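Local coordinates for putative type VI secretion protein (Escherichia coli, PDB 3U66) that is of unknown biochemical function but, as the cytoplasmic domain of inner-membrane TssL, probably forms part of the type VI secretion machinery, at residues Ser7-Ile12 with Asp121-Thr126; Glu48-Ala53 with Asp61-Ala66; Glu109-Gln114 with Glu149-Ala154; Cys127-Leu132 with Ala157-Phe162. All coordinates share one frame; numbering follows the deposited sequence.

How the contacts relate
Contacts 1, 2 and 3 join pairs of helices, and most of their touching residues are buried. Contact 4 is only partly buried and sets a loop against a helix. Contacts 1 and 4 both use helix 122-133. They meet where E10 of contact 1 forms a salt bridge with R130 of contact 4. Contact 2 is purely apolar, and its M63 reaches on to A9 and A123 of contact 1. Contact 1 combines an alanine pair with a glutamate-threonine packing. Contact 3 sets a valine against an isoleucine and the aliphatic part of an arginine. Only in contact 4 does an aromatic ring meet the other segment.

Contact 1: Ser7-Ile12 with Asp121-Thr126; sequences SRAEQI and DVAVLT
A9 and A123 meet through their methyl groups, with A9 CB 4.1 Å from A123 CB. This is the close part of the contact. With nothing larger than a methyl on either side, the backbones come near, and A9 CA lies 6.3 Å from A123 CA. Both alanines are buried, and M63 and F55 pack on both of them. E10 and T126 make the second touch. The two side chains cross at about a right angle, and E10 CD lies 3.7 Å from T126 CG2. T126 CB points toward 7-12. OG1 lies beside the backbone N (chi1 -60°), and CG2, anti to that N, meets E10. E10 OE1 forms a salt bridge with R130. Helix 7-24 and helix 122-133 thus pack side by side in this all-helical DotU-family domain. No hydrogen bond runs between the two segments. T126 OG1 instead turns back to its own helix and donates to V122 O at 2.8 Å, from 41° out of the carbonyl plane. V122 O also accepts from T126 N, so two donors grip it. With a valine at T126 the hydroxyl is gone, and V122 O would probably be held by the backbone N alone, with the side chain no longer tied to its own helix. D121 caps the start of helix 122-133. Its OD1 accepts from A123 N at 3.3 Å, met from above the carboxylate plane. The solvent side is different: S7, R8 and Q11 on one helix and V122 on the other are exposed and take no part.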
loop_
_atom_site.group_PDB
_atom_site.type_symbol
_atom_site.label_atom_id
_atom_site.label_comp_id
_atom_site.label_asym_id
_atom_site.label_seq_id
_atom_site.Cartn_x
_atom_site.Cartn_y
_atom_site.Cartn_z
ATOM N N SER A 7 3.568 -14.251 -9.558
ATOM C CA SER A 7 2.117 -14.437 -9.593
ATOM C C SER A 7 1.632 -15.128 -8.325
ATOM O O SER A 7 0.507 -14.867 -7.880
ATOM C CB SER A 7 1.707 -15.236 -10.825
ATOM O OG SER A 7 2.244 -16.547 -10.798
ATOM N N ARG A 8 2.486 -16.005 -7.741
ATOM C CA ARG A 8 2.192 -16.722 -6.493
ATOM C C ARG A 8 1.969 -15.702 -5.378
ATOM O O ARG A 8 1.096 -15.896 -4.549
ATOM C CB ARG A 8 3.316 -17.710 -6.123
ATOM C CG ARG A 8 2.797 -19.032 -5.557
ATOM C CD ARG A 8 3.862 -20.123 -5.590
ATOM N NE ARG A 8 3.380 -21.372 -6.198
ATOM C CZ ARG A 8 3.945 -21.982 -7.239
ATOM N NH1 ARG A 8 5.028 -21.467 -7.814
ATOM N NH2 ARG A 8 3.435 -23.112 -7.714
ATOM N N ALA A 9 2.719 -14.589 -5.417
ATOM C CA ALA A 9 2.639 -13.451 -4.498
ATOM C C ALA A 9 1.320 -12.683 -4.682
ATOM O O ALA A 9 0.662 -12.354 -3.690
ATOM C CB ALA A 9 3.820 -12.521 -4.728
ATOM N N GLU A 10 0.936 -12.410 -5.946
ATOM C CA GLU A 10 -0.316 -11.727 -6.289
ATOM C C GLU A 10 -1.519 -12.566 -5.837
ATOM O O GLU A 10 -2.470 -12.018 -5.277
ATOM C CB GLU A 10 -0.389 -11.397 -7.789
ATOM C CG GLU A 10 0.469 -10.211 -8.196
ATOM C CD GLU A 10 0.109 -9.617 -9.544
ATOM O OE1 GLU A 10 -0.677 -8.645 -9.580
ATOM O OE2 GLU A 10 0.616 -10.124 -10.568
ATOM N N GLN A 11 -1.427 -13.899 -6.022
ATOM C CA GLN A 11 -2.393 -14.925 -5.613
ATOM C C GLN A 11 -2.702 -14.814 -4.104
ATOM O O GLN A 11 -3.854 -14.999 -3.706
ATOM C CB GLN A 11 -1.770 -16.308 -5.857
ATOM C CG GLN A 11 -2.356 -17.156 -6.966
ATOM C CD GLN A 11 -1.786 -18.574 -6.957
ATOM O OE1 GLN A 11 -1.144 -19.041 -5.992
ATOM N NE2 GLN A 11 -2.028 -19.309 -8.036
ATOM N N ILE A 12 -1.652 -14.579 -3.271
ATOM C CA ILE A 12 -1.729 -14.447 -1.807
ATOM C C ILE A 12 -2.479 -13.156 -1.411
ATOM O O ILE A 12 -3.276 -13.175 -0.470
ATOM C CB ILE A 12 -0.309 -14.448 -1.139
ATOM C CG1 ILE A 12 0.713 -15.444 -1.732
ATOM C CG2 ILE A 12 -0.374 -14.540 0.369
ATOM C CD1 ILE A 12 0.508 -16.946 -1.503
ATOM N N ASP A 121 13.693 -7.795 -5.675
ATOM C CA ASP A 121 12.748 -8.887 -5.927
ATOM C C ASP A 121 11.538 -8.348 -6.708
ATOM O O ASP A 121 10.848 -7.418 -6.263
ATOM C CB ASP A 121 12.323 -9.566 -4.610
ATOM C CG ASP A 121 11.626 -10.920 -4.731
ATOM O OD1 ASP A 121 11.155 -11.259 -5.845
ATOM O OD2 ASP A 121 11.521 -11.625 -3.703
ATOM N N VAL A 122 11.335 -8.904 -7.913
ATOM C CA VAL A 122 10.254 -8.538 -8.829
ATOM C C VAL A 122 8.869 -8.610 -8.136
ATOM O O VAL A 122 8.048 -7.707 -8.319
ATOM C CB VAL A 122 10.357 -9.304 -10.183
ATOM C CG1 VAL A 122 10.262 -10.820 -9.998
ATOM C CG2 VAL A 122 9.336 -8.806 -11.202
ATOM N N ALA A 123 8.668 -9.630 -7.272
ATOM C CA ALA A 123 7.446 -9.828 -6.485
ATOM C C ALA A 123 7.175 -8.644 -5.537
ATOM O O ALA A 123 6.037 -8.174 -5.475
ATOM C CB ALA A 123 7.522 -11.139 -5.718
ATOM N N VAL A 124 8.232 -8.132 -4.860
ATOM C CA VAL A 124 8.170 -6.979 -3.952
ATOM C C VAL A 124 7.761 -5.729 -4.746
ATOM O O VAL A 124 6.829 -5.044 -4.329
ATOM C CB VAL A 124 9.501 -6.793 -3.162
ATOM C CG1 VAL A 124 9.532 -5.481 -2.375
ATOM C CG2 VAL A 124 9.758 -7.979 -2.237
ATOM N N LEU A 125 8.421 -5.469 -5.903
ATOM C CA LEU A 125 8.138 -4.337 -6.801
ATOM C C LEU A 125 6.716 -4.377 -7.325
ATOM O O LEU A 125 6.128 -3.316 -7.547
ATOM C CB LEU A 125 9.099 -4.292 -8.011
ATOM C CG LEU A 125 10.578 -3.944 -7.804
ATOM C CD1 LEU A 125 11.255 -3.772 -9.132
ATOM C CD2 LEU A 125 10.763 -2.685 -6.985
ATOM N N THR A 126 6.179 -5.598 -7.561
ATOM C CA THR A 126 4.815 -5.810 -8.047
ATOM C C THR A 126 3.832 -5.343 -6.979
ATOM O O THR A 126 2.944 -4.542 -7.276
ATOM C CB THR A 126 4.616 -7.274 -8.482
ATOM O OG1 THR A 126 5.547 -7.580 -9.524
ATOM C CG2 THR A 126 3.185 -7.571 -8.942
#

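Contact 2: Glu48-Ala53 with Asp61-Ala66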
loop_
_atom_site.group_PDB
_atom_site.type_symbol
_atom_site.label_atom_id
_atom_site.label_comp_id
_atom_site.label_asym_id
_atom_site.label_seq_id
_atom_site.Cartn_x
_atom_site.Cartn_y
_atom_site.Cartn_z
ATOM N N GLU A 48 1.880 -16.661 6.526
ATOM C CA GLU A 48 2.084 -18.112 6.487
ATOM C C GLU A 48 2.259 -18.612 5.055
ATOM O O GLU A 48 3.112 -19.464 4.810
ATOM C CB GLU A 48 0.917 -18.839 7.175
ATOM N N GLU A 49 1.471 -18.065 4.108
ATOM C CA GLU A 49 1.518 -18.429 2.690
ATOM C C GLU A 49 2.813 -17.991 1.992
ATOM O O GLU A 49 3.406 -18.796 1.267
ATOM C CB GLU A 49 0.275 -17.914 1.960
ATOM C CG GLU A 49 -0.674 -19.023 1.550
ATOM C CD GLU A 49 -2.093 -18.609 1.212
ATOM O OE1 GLU A 49 -2.282 -17.642 0.442
ATOM O OE2 GLU A 49 -3.022 -19.309 1.671
ATOM N N LEU A 50 3.264 -16.734 2.230
ATOM C CA LEU A 50 4.514 -16.192 1.674
ATOM C C LEU A 50 5.714 -17.021 2.130
ATOM O O LEU A 50 6.585 -17.327 1.312
ATOM C CB LEU A 50 4.718 -14.710 2.049
ATOM C CG LEU A 50 3.871 -13.679 1.299
ATOM C CD1 LEU A 50 3.796 -12.388 2.073
ATOM C CD2 LEU A 50 4.390 -13.433 -0.113
ATOM N N ALA A 51 5.734 -17.413 3.420
ATOM C CA ALA A 51 6.774 -18.257 4.006
ATOM C C ALA A 51 6.770 -19.660 3.371
ATOM O O ALA A 51 7.845 -20.189 3.078
ATOM C CB ALA A 51 6.584 -18.351 5.513
ATOM N N GLU A 52 5.563 -20.235 3.116
ATOM C CA GLU A 52 5.378 -21.547 2.473
ATOM C C GLU A 52 5.794 -21.505 0.996
ATOM O O GLU A 52 6.336 -22.484 0.473
ATOM C CB GLU A 52 3.924 -22.024 2.599
ATOM C CG GLU A 52 3.602 -22.692 3.924
ATOM N N ALA A 53 5.570 -20.357 0.338
ATOM C CA ALA A 53 5.927 -20.145 -1.064
ATOM C C ALA A 53 7.442 -19.944 -1.277
ATOM O O ALA A 53 7.892 -19.831 -2.421
ATOM C CB ALA A 53 5.148 -18.970 -1.627
ATOM N N ASP A 61 8.069 -9.378 4.776
ATOM C CA ASP A 61 7.854 -8.215 5.628
ATOM C C ASP A 61 7.585 -6.905 4.892
ATOM O O ASP A 61 6.724 -6.163 5.339
ATOM C CB ASP A 61 8.909 -8.106 6.736
ATOM C CG ASP A 61 8.829 -9.203 7.800
ATOM O OD1 ASP A 61 7.690 -9.641 8.133
ATOM O OD2 ASP A 61 9.894 -9.610 8.314
ATOM N N ILE A 62 8.269 -6.633 3.764
ATOM C CA ILE A 62 8.005 -5.430 2.956
ATOM C C ILE A 62 6.629 -5.531 2.259
ATOM O O ILE A 62 5.840 -4.577 2.305
ATOM C CB ILE A 62 9.192 -4.953 2.035
ATOM C CG1 ILE A 62 8.765 -3.935 0.951
ATOM C CG2 ILE A 62 9.891 -6.097 1.359
ATOM C CD1 ILE A 62 8.287 -2.615 1.398
HETATM N N MSE A 63 6.326 -6.703 1.675
HETATM C CA MSE A 63 5.030 -6.958 1.025
HETATM C C MSE A 63 3.854 -6.800 1.999
HETATM O O MSE A 63 2.872 -6.133 1.666
HETATM C CB MSE A 63 5.008 -8.354 0.404
HETATM C CG MSE A 63 5.667 -8.415 -0.961
HETATM SE SE MSE A 63 6.078 -10.265 -1.436
HETATM C CE MSE A 63 5.423 -10.318 -3.022
ATOM N N LEU A 64 3.987 -7.374 3.215
ATOM C CA LEU A 64 2.981 -7.293 4.269
ATOM C C LEU A 64 2.864 -5.890 4.855
ATOM O O LEU A 64 1.764 -5.496 5.256
ATOM C CB LEU A 64 3.264 -8.319 5.366
ATOM C CG LEU A 64 2.939 -9.772 5.012
ATOM C CD1 LEU A 64 3.765 -10.727 5.848
ATOM C CD2 LEU A 64 1.451 -10.062 5.168
ATOM N N TYR A 65 3.988 -5.137 4.898
ATOM C CA TYR A 65 4.039 -3.764 5.392
ATOM C C TYR A 65 3.212 -2.864 4.473
ATOM O O TYR A 65 2.315 -2.170 4.952
ATOM C CB TYR A 65 5.493 -3.259 5.475
ATOM C CG TYR A 65 5.629 -1.915 6.157
ATOM C CD1 TYR A 65 5.612 -0.733 5.426
ATOM C CD2 TYR A 65 5.797 -1.829 7.538
ATOM C CE1 TYR A 65 5.714 0.506 6.050
ATOM C CE2 TYR A 65 5.910 -0.595 8.173
ATOM C CZ TYR A 65 5.858 0.570 7.427
ATOM O OH TYR A 65 5.954 1.791 8.039
ATOM N N ALA A 66 3.495 -2.925 3.147
ATOM C CA ALA A 66 2.800 -2.158 2.111
ATOM C C ALA A 66 1.317 -2.450 2.151
ATOM O O ALA A 66 0.529 -1.513 2.079
ATOM C CB ALA A 66 3.367 -2.484 0.737
#
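L50 points toward M63 and L64 and touches each of them with a different methyl group. All three residues are buried. No hydrogen bond crosses between the segments. The backbones stay well apart, with L50 CA 9.3 Å from M63 CA, so the side chains span the distance. Along 61-66, I62 turns to V124 and R110. M63 is the first to touch L50. It is a selenomethionine, and its SE lies 3.8 Å from L50 CD2. The two side chains cross obliquely. The M63 chain bends at its last torsion (chi3 131°), so SE lies by L50 while the terminal methyl turns on toward A9 of helix 7-24 and A123 and C127 of helix 122-133. F13 of helix 7-24 packs on both L50 and M63. The setting is a helical bundle. Helix 32-52 and helix 57-76 follow each other in the chain with only a short connection between them, and helices 7-24 and 122-133 gather round M63. L64 comes next. Here the approach is tip to tip, because L50 and L64 reach toward each other. L50 CD1 lies 4.0 Å from L64 CG and 4.1 Å from L64 CD1. L64 also packs on V43, A46 and R47, one to two turns before L50 in helix 32-52. A bound glycerol, probably from the crystallisation liquor, sits about 5 Å from the side chain of L64. Y65 then faces elsewhere. It makes a cation-pi contact with R110 and an edge-to-face contact with F98. A66, the last residue, packs on T131 of helix 122-133.

Contact 3: Glu109-Gln114 with Glu149-Ala154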
loop_
_atom_site.group_PDB
_atom_site.type_symbol
_atom_site.label_atom_id
_atom_site.label_comp_id
_atom_site.label_asym_id
_atom_site.label_seq_id
_atom_site.Cartn_x
_atom_site.Cartn_y
_atom_site.Cartn_z
ATOM N N GLU A 109 9.744 5.927 1.910
ATOM C CA GLU A 109 11.164 5.834 2.257
ATOM C C GLU A 109 11.647 4.417 1.873
ATOM O O GLU A 109 12.735 4.267 1.310
ATOM C CB GLU A 109 11.317 6.067 3.774
ATOM C CG GLU A 109 12.691 6.510 4.241
ATOM C CD GLU A 109 12.824 6.760 5.735
ATOM O OE1 GLU A 109 11.848 6.513 6.483
ATOM O OE2 GLU A 109 13.917 7.203 6.159
ATOM N N ARG A 110 10.788 3.408 2.113
ATOM C CA ARG A 110 11.008 1.999 1.832
ATOM C C ARG A 110 10.979 1.691 0.336
ATOM O O ARG A 110 11.715 0.820 -0.105
ATOM C CB ARG A 110 9.978 1.156 2.598
ATOM C CG ARG A 110 10.156 -0.344 2.495
ATOM C CD ARG A 110 10.985 -0.968 3.603
ATOM N NE ARG A 110 10.401 -0.734 4.929
ATOM C CZ ARG A 110 9.770 -1.639 5.679
ATOM N NH1 ARG A 110 9.637 -2.882 5.245
ATOM N NH2 ARG A 110 9.287 -1.308 6.858
ATOM N N ILE A 111 10.137 2.383 -0.446
ATOM C CA ILE A 111 10.063 2.220 -1.910
ATOM C C ILE A 111 11.363 2.717 -2.568
ATOM O O ILE A 111 11.905 2.045 -3.449
ATOM C CB ILE A 111 8.774 2.866 -2.528
ATOM C CG1 ILE A 111 7.499 2.081 -2.118
ATOM C CG2 ILE A 111 8.860 2.970 -4.079
ATOM C CD1 ILE A 111 6.181 2.851 -2.209
ATOM N N ARG A 112 11.880 3.858 -2.080
ATOM C CA ARG A 112 13.111 4.494 -2.557
ATOM C C ARG A 112 14.353 3.646 -2.319
ATOM O O ARG A 112 15.187 3.556 -3.220
ATOM C CB ARG A 112 13.286 5.895 -1.962
ATOM C CG ARG A 112 12.142 6.849 -2.301
ATOM C CD ARG A 112 12.600 8.232 -2.713
ATOM N NE ARG A 112 13.700 8.745 -1.897
ATOM C CZ ARG A 112 13.546 9.410 -0.757
ATOM N NH1 ARG A 112 12.329 9.642 -0.275
ATOM N NH2 ARG A 112 14.604 9.842 -0.090
ATOM N N GLU A 113 14.473 3.010 -1.134
ATOM C CA GLU A 113 15.624 2.145 -0.853
ATOM C C GLU A 113 15.603 0.840 -1.647
ATOM O O GLU A 113 16.652 0.229 -1.855
ATOM C CB GLU A 113 15.940 1.969 0.648
ATOM C CG GLU A 113 14.747 1.718 1.546
ATOM C CD GLU A 113 14.872 2.356 2.917
ATOM O OE1 GLU A 113 15.181 3.570 2.986
ATOM O OE2 GLU A 113 14.627 1.652 3.923
ATOM N N GLN A 114 14.413 0.449 -2.137
ATOM C CA GLN A 114 14.229 -0.716 -3.004
ATOM C C GLN A 114 14.708 -0.342 -4.407
ATOM O O GLN A 114 15.290 -1.179 -5.097
ATOM C CB GLN A 114 12.758 -1.170 -3.032
ATOM C CG GLN A 114 12.332 -1.999 -1.825
ATOM C CD GLN A 114 13.000 -3.355 -1.750
ATOM O OE1 GLN A 114 12.962 -4.166 -2.680
ATOM N NE2 GLN A 114 13.629 -3.635 -0.627
ATOM N N GLU A 149 5.903 11.933 -8.191
ATOM C CA GLU A 149 5.803 11.785 -9.647
ATOM C C GLU A 149 7.017 11.048 -10.229
ATOM O O GLU A 149 6.857 10.143 -11.052
ATOM C CB GLU A 149 5.651 13.169 -10.295
ATOM N N ASP A 150 8.220 11.390 -9.731
ATOM C CA ASP A 150 9.494 10.812 -10.149
ATOM C C ASP A 150 9.722 9.401 -9.587
ATOM O O ASP A 150 10.201 8.530 -10.313
ATOM C CB ASP A 150 10.645 11.772 -9.802
ATOM C CG ASP A 150 10.490 13.184 -10.363
ATOM O OD1 ASP A 150 9.739 13.357 -11.358
ATOM O OD2 ASP A 150 11.130 14.112 -9.818
ATOM N N VAL A 151 9.364 9.172 -8.305
ATOM C CA VAL A 151 9.468 7.876 -7.618
ATOM C C VAL A 151 8.497 6.866 -8.261
ATOM O O VAL A 151 8.884 5.719 -8.501
ATOM C CB VAL A 151 9.242 8.019 -6.091
ATOM C CG1 VAL A 151 9.193 6.661 -5.397
ATOM C CG2 VAL A 151 10.311 8.901 -5.462
ATOM N N ILE A 152 7.258 7.308 -8.568
ATOM C CA ILE A 152 6.243 6.486 -9.244
ATOM C C ILE A 152 6.763 6.036 -10.626
ATOM O O ILE A 152 6.787 4.834 -10.891
ATOM C CB ILE A 152 4.866 7.206 -9.316
ATOM C CG1 ILE A 152 4.238 7.334 -7.910
ATOM C CG2 ILE A 152 3.902 6.510 -10.291
ATOM C CD1 ILE A 152 3.029 8.295 -7.778
ATOM N N ARG A 153 7.243 6.996 -11.460
ATOM C CA ARG A 153 7.796 6.739 -12.802
ATOM C C ARG A 153 8.958 5.742 -12.780
ATOM O O ARG A 153 8.984 4.824 -13.602
ATOM C CB ARG A 153 8.249 8.043 -13.467
ATOM C CG ARG A 153 7.131 8.805 -14.150
ATOM C CD ARG A 153 7.598 10.187 -14.571
ATOM N NE ARG A 153 6.907 11.247 -13.838
ATOM C CZ ARG A 153 5.824 11.876 -14.283
ATOM N NH1 ARG A 153 5.313 11.572 -15.468
ATOM N NH2 ARG A 153 5.255 12.825 -13.553
ATOM N N ALA A 154 9.885 5.907 -11.820
ATOM C CA ALA A 154 11.062 5.059 -11.640
ATOM C C ALA A 154 10.700 3.635 -11.248
ATOM O O ALA A 154 11.304 2.697 -11.767
ATOM C CB ALA A 154 11.987 5.670 -10.602
#
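V151 presents its two methyl groups to two neighbours on helix 103-115, I111 and R112. CG1 serves the isoleucine and CG2 serves the arginine. V151 CG1 lies 3.9 Å from I111 CG2, and these two side chains meet at a slant. I111 CG2 stands anti to the backbone N, and so does V151 CG1 (chi1 174°). Both residues point toward the other helix, and these methyls are the ones that meet. The approach of R112 differs. Its side chain crosses that of V151 at about a right angle and touches it with aliphatic carbon, not with the charged end. R112 CD lies 3.6 Å from V151 CG2, and R112 CG follows at 4.2 Å from the same methyl. The arginine chain bends at its second and third torsions. Its NE forms a salt bridge with E146, just before helix 148-157, which is likely to steady the bent chain. V151 is buried, and Y140 and W108 also pack on it. I111 is buried too and touches L128 of helix 122-133. The closest CA pair is R112 and V151, 7.1 Å apart. No hydrogen bond joins the two segments, so between them the contact is side-chain packing. The arrangement is helix-on-helix packing in a bundle. A branched residue of helix 148-157 rests against helix 103-115, in keeping with the double helical bundle of this domain.

Contact 4: Cys127-Leu132 with Ala157-Phe162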
loop_
_atom_site.group_PDB
_atom_site.type_symbol
_atom_site.label_atom_id
_atom_site.label_comp_id
_atom_site.label_asym_id
_atom_site.label_seq_id
_atom_site.Cartn_x
_atom_site.Cartn_y
_atom_site.Cartn_z
ATOM N N CYS A 127 4.031 -5.804 -5.733
ATOM C CA CYS A 127 3.193 -5.462 -4.588
ATOM C C CYS A 127 3.186 -3.971 -4.285
ATOM O O CYS A 127 2.126 -3.427 -3.980
ATOM C CB CYS A 127 3.589 -6.289 -3.375
ATOM S SG CYS A 127 3.160 -8.039 -3.527
ATOM N N LEU A 128 4.351 -3.306 -4.424
ATOM C CA LEU A 128 4.500 -1.866 -4.221
ATOM C C LEU A 128 3.758 -1.069 -5.312
ATOM O O LEU A 128 3.249 0.027 -5.043
ATOM C CB LEU A 128 5.987 -1.468 -4.144
ATOM C CG LEU A 128 6.779 -1.980 -2.931
ATOM C CD1 LEU A 128 8.244 -1.694 -3.085
ATOM C CD2 LEU A 128 6.267 -1.389 -1.619
ATOM N N CYS A 129 3.676 -1.639 -6.533
ATOM C CA CYS A 129 2.947 -1.044 -7.650
ATOM C C CYS A 129 1.456 -1.215 -7.411
ATOM O O CYS A 129 0.681 -0.281 -7.621
ATOM C CB CYS A 129 3.372 -1.664 -8.981
ATOM S SG CYS A 129 4.989 -1.106 -9.568
ATOM N N ARG A 130 1.065 -2.410 -6.954
ATOM C CA ARG A 130 -0.323 -2.744 -6.643
ATOM C C ARG A 130 -0.830 -1.868 -5.500
ATOM O O ARG A 130 -1.970 -1.396 -5.570
ATOM C CB ARG A 130 -0.463 -4.242 -6.317
ATOM C CG ARG A 130 -1.649 -4.936 -6.983
ATOM C CD ARG A 130 -1.507 -5.003 -8.488
ATOM N NE ARG A 130 -1.975 -6.265 -9.057
ATOM C CZ ARG A 130 -2.977 -6.380 -9.923
ATOM N NH1 ARG A 130 -3.643 -5.302 -10.325
ATOM N NH2 ARG A 130 -3.327 -7.568 -10.390
ATOM N N THR A 131 0.042 -1.595 -4.490
ATOM C CA THR A 131 -0.256 -0.747 -3.335
ATOM C C THR A 131 -0.620 0.670 -3.814
ATOM O O THR A 131 -1.615 1.227 -3.359
ATOM C CB THR A 131 0.904 -0.800 -2.320
ATOM O OG1 THR A 131 1.069 -2.148 -1.870
ATOM C CG2 THR A 131 0.697 0.117 -1.125
ATOM N N LEU A 132 0.160 1.213 -4.762
ATOM C CA LEU A 132 -0.062 2.543 -5.336
ATOM C C LEU A 132 -1.248 2.590 -6.286
ATOM O O LEU A 132 -1.928 3.617 -6.338
ATOM C CB LEU A 132 1.198 3.092 -6.033
ATOM C CG LEU A 132 2.461 3.308 -5.186
ATOM C CD1 LEU A 132 3.527 3.987 -5.984
ATOM C CD2 LEU A 132 2.183 4.104 -3.930
ATOM N N ALA A 157 8.920 1.956 -14.220
ATOM C CA ALA A 157 9.896 1.624 -15.262
ATOM C C ALA A 157 10.598 0.280 -15.046
ATOM O O ALA A 157 11.042 -0.343 -16.018
ATOM C CB ALA A 157 10.923 2.743 -15.390
ATOM N N ARG A 158 10.699 -0.162 -13.781
ATOM C CA ARG A 158 11.382 -1.400 -13.432
ATOM C C ARG A 158 10.519 -2.651 -13.375
ATOM O O ARG A 158 11.051 -3.748 -13.169
ATOM C CB ARG A 158 12.251 -1.215 -12.192
ATOM C CG ARG A 158 13.705 -1.056 -12.575
ATOM C CD ARG A 158 14.418 -0.083 -11.686
ATOM N NE ARG A 158 15.067 -0.752 -10.565
ATOM C CZ ARG A 158 15.661 -0.104 -9.572
ATOM N NH1 ARG A 158 15.671 1.222 -9.547
ATOM N NH2 ARG A 158 16.234 -0.777 -8.584
ATOM N N VAL A 159 9.204 -2.502 -13.615
ATOM C CA VAL A 159 8.257 -3.620 -13.641
ATOM C C VAL A 159 7.482 -3.643 -14.983
ATOM O O VAL A 159 6.868 -2.632 -15.344
ATOM C CB VAL A 159 7.366 -3.701 -12.362
ATOM C CG1 VAL A 159 6.520 -2.457 -12.194
ATOM C CG2 VAL A 159 6.491 -4.951 -12.338
ATOM N N PRO A 160 7.563 -4.753 -15.762
ATOM C CA PRO A 160 6.874 -4.781 -17.071
ATOM C C PRO A 160 5.354 -4.707 -16.994
ATOM O O PRO A 160 4.731 -4.059 -17.834
ATOM C CB PRO A 160 7.343 -6.100 -17.704
ATOM C CG PRO A 160 7.770 -6.950 -16.559
ATOM C CD PRO A 160 8.302 -6.012 -15.510
ATOM N N ALA A 161 4.771 -5.335 -15.963
ATOM C CA ALA A 161 3.331 -5.420 -15.712
ATOM C C ALA A 161 2.655 -4.055 -15.395
ATOM O O ALA A 161 1.421 -3.952 -15.385
ATOM C CB ALA A 161 3.082 -6.399 -14.574
ATOM N N PHE A 162 3.458 -3.031 -15.097
ATOM C CA PHE A 162 2.937 -1.741 -14.689
ATOM C C PHE A 162 3.523 -0.564 -15.415
ATOM O O PHE A 162 4.678 -0.588 -15.850
ATOM C CB PHE A 162 3.119 -1.561 -13.170
ATOM C CG PHE A 162 2.282 -2.493 -12.332
ATOM C CD1 PHE A 162 2.760 -3.746 -11.969
ATOM C CD2 PHE A 162 1.010 -2.124 -11.913
ATOM C CE1 PHE A 162 1.974 -4.621 -11.220
ATOM C CE2 PHE A 162 0.232 -2.990 -11.147
ATOM C CZ PHE A 162 0.715 -4.234 -10.814
#
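C129 puts its CB, more squarely than its sulfur, over the face of the F162 ring. C129 CB lies 3.6 Å from the ring centroid, only 12° off the normal, a CH-pi contact. C129 SG is farther, at 4.6 Å from the same centroid, in an oblique sulfur-aromatic contact. The ring comes from a type I beta turn, V159 to F162, in the loop after helix 148-157. The turn folds against helix 122-133. Its closing bond, F162 N to V159 O, is weak. F162 points toward the helix, and with CG anti to the carbonyl carbon (chi1 -67°) its ring comes to lie against C129 CB. V159 joins the same patch. Its CG1 packs on C129 SG, and its CG2 lies at the edge of the F162 ring, in the ring plane. R130 also comes to the ring edge. R130 CD lies 3.3 Å from F162 CZ, and the two side chains cross at about a right angle. The guanidinium plane is turned 70° from the ring. Its nitrogens have other partners, chiefly E10 through NE, with Q133 at NH1. An alanine in place of F162 would probably leave C129 CB without its aromatic cover and open a gap beside the R130 chain. Within helix 122-133, T131 OG1 and T131 N reach C127 O from opposite faces of its plane, at 2.7 Å and 2.8 Å.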